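Local atomic coordinates of tRNA threonylcarbamoyladenosine biosynthesis protein TsaE (Haemophilus influenzae, PDB entry 1HTW), a protein that binds ATP and magnesium and is required for forming the threonylcarbamoyl group on adenosine 37 of tRNAs that read codons beginning with adenine. Residues I34-N39 against I109-S115; S65-V71 against H83-L89; E124-N130 against L142-L148. All coordinates share one frame; numbering follows the deposited sequence.

Contact 1: residues I34-N39 against I109-S115; sequences IMVYLN and ICLIEWS. With NA (sodium ion), chain F; MG (magnesium ion), chain D.
Strands 34-39 and 109-113 run parallel, their axes 4.7 Å apart at closest approach and 23° from aligned, and are joined by a ladder of four backbone bonds from Cys-110 N to Ile-34 O up to Leu-38 N to Ile-112 O. They form the centre of the P-loop NTPase sheet: the first leads into the ATP-binding loop, the second ends in the magnesium ligand Glu-113. On one face Val-36 and Leu-111 run abreast, with CB of Val-36 3.8 Å from CD2 of Leu-111. On the other, the Met-35 chain bends at chi2 and chi3 (-73° and -59°), which swings CE over to CD1 of Ile-112. Farther along, Ser-115 CB sits over the centre of the Tyr-37 ring, 3.6 Å from the centroid, as a CH-pi contact, while Tyr-37 OH bonds to Pro-123 O.

Glu-113 extends its carboxylate to the magnesium ion, OE1 at 2.2 Å, and OE2 is hydrogen-bonded to His-83 NE2. At the end of the ladder Ile-112 O, which already accepts from Leu-38 N, also binds a sodium ion together with Leu-38 O; the metal's protein ligands are completed by Asn-39 OD1 and Ser-115 OG, the latter 2.7 Å from it.

Contact 2: residues S65-V71 against H83-L89; sequences SPTYTLV and HFDLYRL
Leu-70 and Asp-85 meet through the backbone: Asp-85 N donates to Leu-70 O at 3.0 Å, approaching from above the carbonyl plane. Next to it Val-71 and Phe-84 form an antiparallel, non-hydrogen-bonded pair. Val-71 lays CG2, the methyl trans to its amide nitrogen, over the centre of the Phe-84 ring, 3.6 Å from the centroid, as a CH-pi contact. Leu-70 sends CD2 across Leu-89 at about a right angle, 4.0 Å from its CD1. Pro-66 crosses His-83 in the same manner, its CD reaching the imidazole off-centre. At the outer end, the extended Arg-88 chain runs beside Tyr-68, whose CE1 stands 3.8 Å above the guanidinium plane near the rim, the two planes 26° apart; Thr-67 O lies at the edge of that group.

Two waters complete the junction. One donates to Thr-67 O and Asp-85 O and accepts from Arg-88 N. The other bridges Ser-65 OG and Asp-85 OD2, 2.6 Å from each, and is also a magnesium ligand.

Outside this shell, the Asp-85 carboxylate is fixed by an Asx turn, in which OD1 takes Tyr-87 N at 2.9 Å, and a type I turn from Leu-86 to Leu-89 follows. The inverse gamma turn at Pro-66 shapes the facing loop. Where this loop folds over the end of strand 79-85, the inner residues Ser-65 and Asp-85, through the metal-bound water, and His-83, through Glu-113, form part of a second shell of the magnesium site of a P-loop NTPase.

Contact 3: residues E124-N130 against L142-L148; sequences EADILVN and LIAQTNL
Asp-126 carries its carboxylate anti to the carbonyl carbon (chi1 -72°), and Thr-146 holds OG1 between its own backbone N and carbonyl carbon (chi1 62°); these settings let OG1 donate to OD1 of Asp-126 at 2.6 Å, on the anti lone pair. OD1 also forms a salt bridge with Lys-32, so a lysine and a hydroxyl share one carboxylate oxygen. The same Thr-146 oxygen accepts from Gly-149 N as the N-cap of helix 147-155, so one hydroxyl caps the helix and, through Asp-126, fastens its start to the residue just before strand 127-134.

From there the two strands of a beta hairpin run antiparallel. Leu-128 and Ile-143 form a hydrogen-bonded pair, with Leu-128 N donating to Ile-143 O at 2.9 Å and Ile-143 N returning the bond in the carbonyl plane of Leu-128. Gln-145 N donates to Asp-126 O from 45° above the carbonyl plane. The bent Gln-145 side chain slants across Leu-128, bringing OE1 3.7 Å from CD1 of that leucine. On the opposite face Val-129 and Leu-142 project together, and CD1 of Ile-127 packs 4.0 Å from CD1 of Leu-142. Ala-125 O is buried here without a hydrogen-bonding partner.

Ile-127 and Val-129 touch Phe-21 of helix 11-28 and Leu-142 touches Phe-17; Ile-127 and Ala-144 also meet helix 147-155, while strand 34-39 continues the sheet beyond strand 127-134.

All three contacts reach one mixed sheet. Contact 1 lies at its middle, its centre about 4 Å from that of the chain; contacts 2 and 3 lie on opposite sides of the chain's centre, their own centres about 21 Å apart. Contact 2 is nested within the loop closed by contact 1 and joins it through backbone pairs such as Leu-111 O with Phe-84 N, 2.7 Å, and the Trp-114 and Tyr-87 rings. Contact 3 follows later and meets contact 1 at Tyr-37 O and Val-129 N, 2.8 Å. Contact 1 supplies Glu-113 to the magnesium and ADP site; contact 2 adds second-shell groups, the Asp-85 side chain about 4 Å from magnesium, through the shared water.

Contact 1: residues I34-N39 against I109-S115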
loop_
_atom_site.group_PDB
_atom_site.type_symbol
_atom_site.label_atom_id
_atom_site.label_comp_id
_atom_site.label_asym_id
_atom_site.label_seq_id
_atom_site.Cartn_x
_atom_site.Cartn_y
_atom_site.Cartn_z
ATOM N N ILE A 34 5.746 -7.536 -1.746
ATOM C CA ILE A 34 5.797 -6.205 -2.431
ATOM C C ILE A 34 5.579 -5.115 -1.370
ATOM O O ILE A 34 4.577 -5.202 -0.662
ATOM C CB ILE A 34 4.760 -6.169 -3.516
ATOM C CG1 ILE A 34 4.931 -7.352 -4.513
ATOM C CG2 ILE A 34 4.726 -4.856 -4.286
ATOM C CD1 ILE A 34 3.997 -7.287 -5.697
ATOM N N MET A 35 6.515 -4.214 -1.257
ATOM C CA MET A 35 6.410 -3.144 -0.231
ATOM C C MET A 35 5.862 -1.885 -0.909
ATOM O O MET A 35 6.451 -1.310 -1.808
ATOM C CB MET A 35 7.759 -2.895 0.407
ATOM C CG MET A 35 8.408 -4.242 0.890
ATOM S SD MET A 35 7.448 -4.851 2.481
ATOM C CE MET A 35 7.704 -3.421 3.609
ATOM N N VAL A 36 4.706 -1.437 -0.384
ATOM C CA VAL A 36 4.079 -0.220 -0.937
ATOM C C VAL A 36 3.989 0.779 0.232
ATOM O O VAL A 36 3.238 0.516 1.169
ATOM C CB VAL A 36 2.688 -0.524 -1.442
ATOM C CG1 VAL A 36 2.108 0.720 -2.187
ATOM C CG2 VAL A 36 2.726 -1.635 -2.559
ATOM N N TYR A 37 4.645 1.932 0.074
ATOM C CA TYR A 37 4.532 2.962 1.117
ATOM C C TYR A 37 3.499 3.983 0.653
ATOM O O TYR A 37 3.645 4.534 -0.427
ATOM C CB TYR A 37 5.865 3.695 1.241
ATOM C CG TYR A 37 7.000 2.946 1.912
ATOM C CD1 TYR A 37 6.955 1.584 2.195
ATOM C CD2 TYR A 37 8.149 3.653 2.213
ATOM C CE1 TYR A 37 8.060 0.954 2.787
ATOM C CE2 TYR A 37 9.239 3.044 2.807
ATOM C CZ TYR A 37 9.175 1.703 3.083
ATOM O OH TYR A 37 10.291 1.120 3.683
ATOM N N LEU A 38 2.435 4.173 1.466
ATOM C CA LEU A 38 1.357 5.078 1.148
ATOM C C LEU A 38 1.564 6.381 1.957
ATOM O O LEU A 38 1.633 6.357 3.171
ATOM C CB LEU A 38 -0.014 4.494 1.552
ATOM C CG LEU A 38 -0.384 3.153 0.910
ATOM C CD1 LEU A 38 -1.658 2.601 1.526
ATOM C CD2 LEU A 38 -0.458 3.314 -0.588
ATOM N N ASN A 39 1.814 7.458 1.204
ATOM C CA ASN A 39 2.194 8.740 1.801
ATOM C C ASN A 39 1.165 9.829 1.454
ATOM O O ASN A 39 0.425 9.802 0.511
ATOM C CB ASN A 39 3.539 9.158 1.194
ATOM C CG ASN A 39 4.683 8.217 1.558
ATOM O OD1 ASN A 39 4.713 7.672 2.688
ATOM N ND2 ASN A 39 5.563 8.016 0.591
ATOM N N ILE A 109 1.708 -8.955 -0.006
ATOM C CA ILE A 109 1.741 -7.524 -0.471
ATOM C C ILE A 109 1.597 -6.739 0.868
ATOM O O ILE A 109 0.720 -7.119 1.636
ATOM C CB ILE A 109 0.528 -7.231 -1.346
ATOM C CG1 ILE A 109 0.768 -7.865 -2.752
ATOM C CG2 ILE A 109 0.446 -5.701 -1.559
ATOM C CD1 ILE A 109 -0.396 -8.024 -3.614
ATOM N N CYS A 110 2.420 -5.722 1.068
ATOM C CA CYS A 110 2.323 -4.988 2.335
ATOM C C CYS A 110 2.003 -3.504 1.925
ATOM O O CYS A 110 2.748 -2.951 1.115
ATOM C CB CYS A 110 3.611 -5.007 3.102
ATOM S SG CYS A 110 4.020 -6.697 3.774
ATOM N N LEU A 111 0.993 -2.984 2.590
ATOM C CA LEU A 111 0.595 -1.565 2.237
ATOM C C LEU A 111 0.746 -0.775 3.541
ATOM O O LEU A 111 0.107 -1.167 4.533
ATOM C CB LEU A 111 -0.878 -1.622 1.829
ATOM C CG LEU A 111 -1.250 -2.657 0.731
ATOM C CD1 LEU A 111 -2.772 -2.710 0.525
ATOM C CD2 LEU A 111 -0.614 -2.227 -0.633
ATOM N N ILE A 112 1.632 0.195 3.523
ATOM C CA ILE A 112 2.126 0.789 4.739
ATOM C C ILE A 112 1.844 2.292 4.826
ATOM O O ILE A 112 2.334 3.045 3.999
ATOM C CB ILE A 112 3.624 0.537 4.849
ATOM C CG1 ILE A 112 3.822 -1.038 4.847
ATOM C CG2 ILE A 112 4.244 1.122 6.101
ATOM C CD1 ILE A 112 5.263 -1.418 5.047
ATOM N N GLU A 113 1.109 2.663 5.860
ATOM C CA GLU A 113 0.888 4.092 6.178
ATOM C C GLU A 113 1.831 4.470 7.281
ATOM O O GLU A 113 2.224 3.658 8.130
ATOM C CB GLU A 113 -0.570 4.337 6.600
ATOM C CG GLU A 113 -1.571 4.100 5.488
ATOM C CD GLU A 113 -3.004 4.329 5.816
ATOM O OE1 GLU A 113 -3.326 5.435 6.359
ATOM O OE2 GLU A 113 -3.855 3.498 5.460
ATOM N N TRP A 114 2.426 5.688 7.201
ATOM C CA TRP A 114 3.419 6.120 8.156
ATOM C C TRP A 114 4.661 5.264 8.186
ATOM O O TRP A 114 5.267 4.949 9.220
ATOM C CB TRP A 114 2.797 6.178 9.573
ATOM C CG TRP A 114 1.969 7.404 9.773
ATOM C CD1 TRP A 114 0.609 7.524 9.660
ATOM C CD2 TRP A 114 2.451 8.706 10.139
ATOM N NE1 TRP A 114 0.229 8.811 9.918
ATOM C CE2 TRP A 114 1.339 9.550 10.220
ATOM C CE3 TRP A 114 3.726 9.223 10.384
ATOM C CZ2 TRP A 114 1.448 10.906 10.548
ATOM C CZ3 TRP A 114 3.832 10.571 10.725
ATOM C CH2 TRP A 114 2.697 11.390 10.797
ATOM N N SER A 115 5.199 4.960 6.981
ATOM C CA SER A 115 6.382 4.115 6.898
ATOM C C SER A 115 7.602 4.759 7.529
ATOM O O SER A 115 8.536 4.013 7.881
ATOM C CB SER A 115 6.661 3.843 5.404
ATOM O OG SER A 115 6.676 5.075 4.698
HETATM NA NA NA F . 3.984 5.292 4.322
HETATM MG MG MG D . -5.287 6.091 7.025
HETATM O O HOH W 1 1.769 7.733 5.506
HETATM O O HOH W 2 -4.406 7.754 8.017
HETATM O O HOH W 3 -7.220 6.563 7.944
HETATM O O HOH W 4 -4.947 4.864 8.910
#

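Contact 2: residues S65-V71 against H83-L89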
loop_
_atom_site.group_PDB
_atom_site.type_symbol
_atom_site.label_atom_id
_atom_site.label_comp_id
_atom_site.label_asym_id
_atom_site.label_seq_id
_atom_site.Cartn_x
_atom_site.Cartn_y
_atom_site.Cartn_z
ATOM N N SER A 65 -8.690 0.716 9.633
ATOM C CA SER A 65 -7.261 0.964 9.863
ATOM C C SER A 65 -6.844 0.450 11.243
ATOM O O SER A 65 -7.523 0.702 12.252
ATOM C CB SER A 65 -7.078 2.511 9.850
ATOM O OG SER A 65 -5.812 2.875 10.340
ATOM N N PRO A 66 -5.698 -0.200 11.336
ATOM C CA PRO A 66 -5.239 -0.844 12.575
ATOM C C PRO A 66 -4.539 0.146 13.479
ATOM O O PRO A 66 -3.339 0.145 13.725
ATOM C CB PRO A 66 -4.250 -1.901 12.035
ATOM C CG PRO A 66 -3.643 -1.204 10.830
ATOM C CD PRO A 66 -4.872 -0.606 10.157
ATOM N N THR A 67 -5.373 1.094 14.016
ATOM C CA THR A 67 -4.807 2.179 14.793
ATOM C C THR A 67 -3.892 1.816 15.932
ATOM O O THR A 67 -2.804 2.381 16.072
ATOM C CB THR A 67 -5.827 3.200 15.341
ATOM O OG1 THR A 67 -7.022 3.190 14.619
ATOM C CG2 THR A 67 -5.124 4.571 15.280
ATOM N N TYR A 68 -4.350 0.829 16.743
ATOM C CA TYR A 68 -3.573 0.404 17.890
ATOM C C TYR A 68 -2.835 -0.948 17.637
ATOM O O TYR A 68 -1.809 -1.169 18.225
ATOM C CB TYR A 68 -4.492 0.191 19.100
ATOM C CG TYR A 68 -5.326 1.419 19.453
ATOM C CD1 TYR A 68 -4.673 2.528 19.988
ATOM C CD2 TYR A 68 -6.683 1.424 19.304
ATOM C CE1 TYR A 68 -5.424 3.655 20.341
ATOM C CE2 TYR A 68 -7.439 2.551 19.659
ATOM C CZ TYR A 68 -6.769 3.648 20.155
ATOM O OH TYR A 68 -7.512 4.768 20.523
ATOM N N THR A 69 -3.400 -1.715 16.754
ATOM C CA THR A 69 -2.782 -3.034 16.457
ATOM C C THR A 69 -1.659 -2.906 15.446
ATOM O O THR A 69 -0.882 -3.846 15.338
ATOM C CB THR A 69 -3.836 -4.023 15.983
ATOM O OG1 THR A 69 -4.521 -3.478 14.858
ATOM C CG2 THR A 69 -4.869 -4.280 17.097
ATOM N N LEU A 70 -1.642 -1.806 14.662
ATOM C CA LEU A 70 -0.540 -1.512 13.792
ATOM C C LEU A 70 -0.576 -2.314 12.478
ATOM O O LEU A 70 -0.108 -1.771 11.476
ATOM C CB LEU A 70 0.846 -1.648 14.370
ATOM C CG LEU A 70 1.493 -0.418 15.002
ATOM C CD1 LEU A 70 0.473 0.613 15.408
ATOM C CD2 LEU A 70 2.533 -0.763 16.005
ATOM N N VAL A 71 -0.997 -3.554 12.556
ATOM C CA VAL A 71 -1.069 -4.367 11.332
ATOM C C VAL A 71 -2.340 -5.158 11.268
ATOM O O VAL A 71 -2.788 -5.707 12.334
ATOM C CB VAL A 71 0.159 -5.269 11.148
ATOM C CG1 VAL A 71 0.282 -6.325 12.245
ATOM C CG2 VAL A 71 0.034 -5.972 9.781
ATOM N N HIS A 83 -1.962 -4.756 5.888
ATOM C CA HIS A 83 -2.159 -3.271 5.894
ATOM C C HIS A 83 -1.564 -2.802 7.209
ATOM O O HIS A 83 -1.892 -3.257 8.316
ATOM C CB HIS A 83 -3.677 -3.000 5.852
ATOM C CG HIS A 83 -3.992 -1.515 5.915
ATOM N ND1 HIS A 83 -5.209 -1.074 6.354
ATOM C CD2 HIS A 83 -3.252 -0.449 5.560
ATOM C CE1 HIS A 83 -5.225 0.265 6.302
ATOM N NE2 HIS A 83 -4.068 0.680 5.785
ATOM N N PHE A 84 -0.604 -1.873 7.088
ATOM C CA PHE A 84 0.045 -1.313 8.289
ATOM C C PHE A 84 -0.283 0.167 8.440
ATOM O O PHE A 84 -0.349 0.860 7.434
ATOM C CB PHE A 84 1.570 -1.406 8.126
ATOM C CG PHE A 84 2.121 -2.810 8.208
ATOM C CD1 PHE A 84 2.132 -3.587 7.047
ATOM C CD2 PHE A 84 2.782 -3.244 9.344
ATOM C CE1 PHE A 84 2.686 -4.862 7.079
ATOM C CE2 PHE A 84 3.305 -4.535 9.375
ATOM C CZ PHE A 84 3.242 -5.315 8.256
ATOM N N ASP A 85 -0.604 0.573 9.676
ATOM C CA ASP A 85 -0.646 2.018 9.992
ATOM C C ASP A 85 0.291 2.173 11.199
ATOM O O ASP A 85 -0.062 1.676 12.282
ATOM C CB ASP A 85 -2.021 2.541 10.381
ATOM C CG ASP A 85 -1.869 4.093 10.601
ATOM O OD1 ASP A 85 -0.732 4.497 10.866
ATOM O OD2 ASP A 85 -2.850 4.795 10.410
ATOM N N LEU A 86 1.454 2.717 10.981
ATOM C CA LEU A 86 2.549 2.760 11.894
ATOM C C LEU A 86 2.581 4.039 12.751
ATOM O O LEU A 86 3.579 4.260 13.424
ATOM C CB LEU A 86 3.917 2.543 11.291
ATOM C CG LEU A 86 4.169 1.251 10.496
ATOM C CD1 LEU A 86 5.595 1.144 10.014
ATOM C CD2 LEU A 86 3.768 0.036 11.331
ATOM N N TYR A 87 1.502 4.795 12.642
ATOM C CA TYR A 87 1.474 6.080 13.354
ATOM C C TYR A 87 1.843 5.947 14.821
ATOM O O TYR A 87 2.624 6.762 15.338
ATOM C CB TYR A 87 0.099 6.738 13.210
ATOM C CG TYR A 87 0.133 8.130 13.850
ATOM C CD1 TYR A 87 1.205 8.971 13.590
ATOM C CD2 TYR A 87 -0.859 8.545 14.714
ATOM C CE1 TYR A 87 1.269 10.229 14.173
ATOM C CE2 TYR A 87 -0.800 9.799 15.308
ATOM C CZ TYR A 87 0.253 10.635 15.020
ATOM O OH TYR A 87 0.318 11.880 15.598
ATOM N N ARG A 88 1.366 4.902 15.486
ATOM C CA ARG A 88 1.639 4.699 16.916
ATOM C C ARG A 88 2.772 3.744 17.171
ATOM O O ARG A 88 2.932 3.183 18.272
ATOM C CB ARG A 88 0.341 4.196 17.584
ATOM C CG ARG A 88 -0.763 5.239 17.557
ATOM C CD ARG A 88 -2.046 4.763 18.183
ATOM N NE ARG A 88 -3.171 5.651 18.001
ATOM C CZ ARG A 88 -3.400 6.783 18.658
ATOM N NH1 ARG A 88 -2.553 7.247 19.559
ATOM N NH2 ARG A 88 -4.505 7.466 18.377
ATOM N N LEU A 89 3.663 3.580 16.193
ATOM C CA LEU A 89 4.862 2.783 16.400
ATOM C C LEU A 89 5.910 3.648 17.109
ATOM O O LEU A 89 6.585 4.451 16.487
ATOM C CB LEU A 89 5.373 2.196 15.104
ATOM C CG LEU A 89 6.667 1.382 15.186
ATOM C CD1 LEU A 89 6.445 0.095 15.958
ATOM C CD2 LEU A 89 7.217 1.102 13.799
HETATM O O HOH W 4 -4.947 4.864 8.910
HETATM O O HOH W 5 -1.183 3.566 14.266
#

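Contact 3: residues E124-N130 against L142-L148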
loop_
_atom_site.group_PDB
_atom_site.type_symbol
_atom_site.label_atom_id
_atom_site.label_comp_id
_atom_site.label_asym_id
_atom_site.label_seq_id
_atom_site.Cartn_x
_atom_site.Cartn_y
_atom_site.Cartn_z
ATOM N N GLU A 124 12.811 -1.823 2.382
ATOM C CA GLU A 124 12.713 -0.648 1.533
ATOM C C GLU A 124 11.490 -0.800 0.619
ATOM O O GLU A 124 11.096 -1.924 0.330
ATOM C CB GLU A 124 13.958 -0.468 0.673
ATOM C CG GLU A 124 13.938 0.780 -0.196
ATOM C CD GLU A 124 14.646 0.587 -1.523
ATOM O OE1 GLU A 124 15.574 -0.249 -1.590
ATOM O OE2 GLU A 124 14.248 1.256 -2.500
ATOM N N ALA A 125 10.907 0.340 0.240
ATOM C CA ALA A 125 9.722 0.290 -0.604
ATOM C C ALA A 125 10.053 -0.092 -2.052
ATOM O O ALA A 125 11.059 0.349 -2.572
ATOM C CB ALA A 125 9.041 1.660 -0.663
ATOM N N ASP A 126 9.102 -0.783 -2.674
ATOM C CA ASP A 126 9.235 -1.023 -4.115
ATOM C C ASP A 126 8.626 0.195 -4.833
ATOM O O ASP A 126 9.066 0.583 -5.898
ATOM C CB ASP A 126 8.510 -2.295 -4.544
ATOM C CG ASP A 126 9.271 -3.518 -4.050
ATOM O OD1 ASP A 126 10.367 -3.815 -4.630
ATOM O OD2 ASP A 126 8.858 -4.168 -3.070
ATOM N N ILE A 127 7.577 0.739 -4.197
ATOM C CA ILE A 127 6.887 1.881 -4.867
ATOM C C ILE A 127 6.351 2.810 -3.749
ATOM O O ILE A 127 5.981 2.322 -2.691
ATOM C CB ILE A 127 5.764 1.366 -5.739
ATOM C CG1 ILE A 127 5.087 2.453 -6.594
ATOM C CG2 ILE A 127 4.707 0.638 -4.924
ATOM C CD1 ILE A 127 4.631 1.874 -7.947
ATOM N N LEU A 128 6.527 4.091 -3.992
ATOM C CA LEU A 128 5.940 5.109 -3.093
ATOM C C LEU A 128 4.668 5.588 -3.764
ATOM O O LEU A 128 4.662 5.867 -4.956
ATOM C CB LEU A 128 6.848 6.337 -2.937
ATOM C CG LEU A 128 8.286 6.106 -2.583
ATOM C CD1 LEU A 128 9.028 7.448 -2.417
ATOM C CD2 LEU A 128 8.392 5.306 -1.290
ATOM N N VAL A 129 3.598 5.777 -2.959
ATOM C CA VAL A 129 2.385 6.354 -3.554
ATOM C C VAL A 129 2.160 7.686 -2.817
ATOM O O VAL A 129 1.824 7.647 -1.626
ATOM C CB VAL A 129 1.168 5.437 -3.235
ATOM C CG1 VAL A 129 -0.092 6.043 -3.814
ATOM C CG2 VAL A 129 1.376 4.060 -3.872
ATOM N N ASN A 130 2.397 8.815 -3.497
ATOM C CA ASN A 130 2.309 10.104 -2.756
ATOM C C ASN A 130 1.002 10.753 -3.149
ATOM O O ASN A 130 0.765 11.025 -4.338
ATOM C CB ASN A 130 3.479 10.993 -3.232
ATOM C CG ASN A 130 4.827 10.488 -2.770
ATOM O OD1 ASN A 130 4.918 9.706 -1.830
ATOM N ND2 ASN A 130 5.918 10.872 -3.453
ATOM N N LEU A 142 3.001 7.959 -8.361
ATOM C CA LEU A 142 3.646 6.670 -7.981
ATOM C C LEU A 142 5.115 6.793 -8.422
ATOM O O LEU A 142 5.414 7.178 -9.575
ATOM C CB LEU A 142 3.002 5.517 -8.756
ATOM C CG LEU A 142 1.584 5.093 -8.462
ATOM C CD1 LEU A 142 1.282 3.733 -9.142
ATOM C CD2 LEU A 142 1.348 4.947 -6.980
ATOM N N ILE A 143 6.004 6.445 -7.542
ATOM C CA ILE A 143 7.422 6.534 -7.733
ATOM C C ILE A 143 8.042 5.131 -7.473
ATOM O O ILE A 143 7.993 4.626 -6.380
ATOM C CB ILE A 143 8.055 7.590 -6.833
ATOM C CG1 ILE A 143 7.402 8.975 -7.089
ATOM C CG2 ILE A 143 9.554 7.723 -7.163
ATOM C CD1 ILE A 143 7.946 10.016 -6.123
ATOM N N ALA A 144 8.740 4.672 -8.525
ATOM C CA ALA A 144 9.380 3.344 -8.380
ATOM C C ALA A 144 10.674 3.512 -7.601
ATOM O O ALA A 144 11.391 4.513 -7.838
ATOM C CB ALA A 144 9.708 2.798 -9.774
ATOM N N GLN A 145 10.965 2.574 -6.699
ATOM C CA GLN A 145 12.200 2.628 -5.947
ATOM C C GLN A 145 13.118 1.433 -6.296
ATOM O O GLN A 145 14.314 1.523 -6.059
ATOM C CB GLN A 145 11.934 2.538 -4.434
ATOM C CG GLN A 145 12.742 3.509 -3.609
ATOM C CD GLN A 145 12.101 4.885 -3.549
ATOM O OE1 GLN A 145 12.161 5.531 -2.505
ATOM N NE2 GLN A 145 11.452 5.275 -4.633
ATOM N N THR A 146 12.493 0.387 -6.788
ATOM C CA THR A 146 13.260 -0.835 -7.141
ATOM C C THR A 146 12.976 -1.174 -8.569
ATOM O O THR A 146 12.079 -0.686 -9.234
ATOM C CB THR A 146 12.823 -2.020 -6.249
ATOM O OG1 THR A 146 11.426 -2.272 -6.499
ATOM C CG2 THR A 146 13.097 -1.792 -4.782
ATOM N N ASN A 147 13.669 -2.249 -9.063
ATOM C CA ASN A 147 13.315 -2.780 -10.363
ATOM C C ASN A 147 11.884 -3.260 -10.416
ATOM O O ASN A 147 11.191 -3.113 -11.423
ATOM C CB ASN A 147 14.297 -3.989 -10.577
ATOM C CG ASN A 147 14.193 -4.492 -11.993
ATOM O OD1 ASN A 147 14.647 -3.824 -12.933
ATOM N ND2 ASN A 147 13.570 -5.661 -12.158
ATOM N N LEU A 148 11.407 -3.893 -9.337
ATOM C CA LEU A 148 10.012 -4.361 -9.329
ATOM C C LEU A 148 9.099 -3.123 -9.427
ATOM O O LEU A 148 8.120 -3.165 -10.157
ATOM C CB LEU A 148 9.727 -5.161 -8.030
ATOM C CG LEU A 148 8.244 -5.603 -7.885
ATOM C CD1 LEU A 148 7.709 -6.361 -9.064
ATOM C CD2 LEU A 148 8.072 -6.397 -6.595
#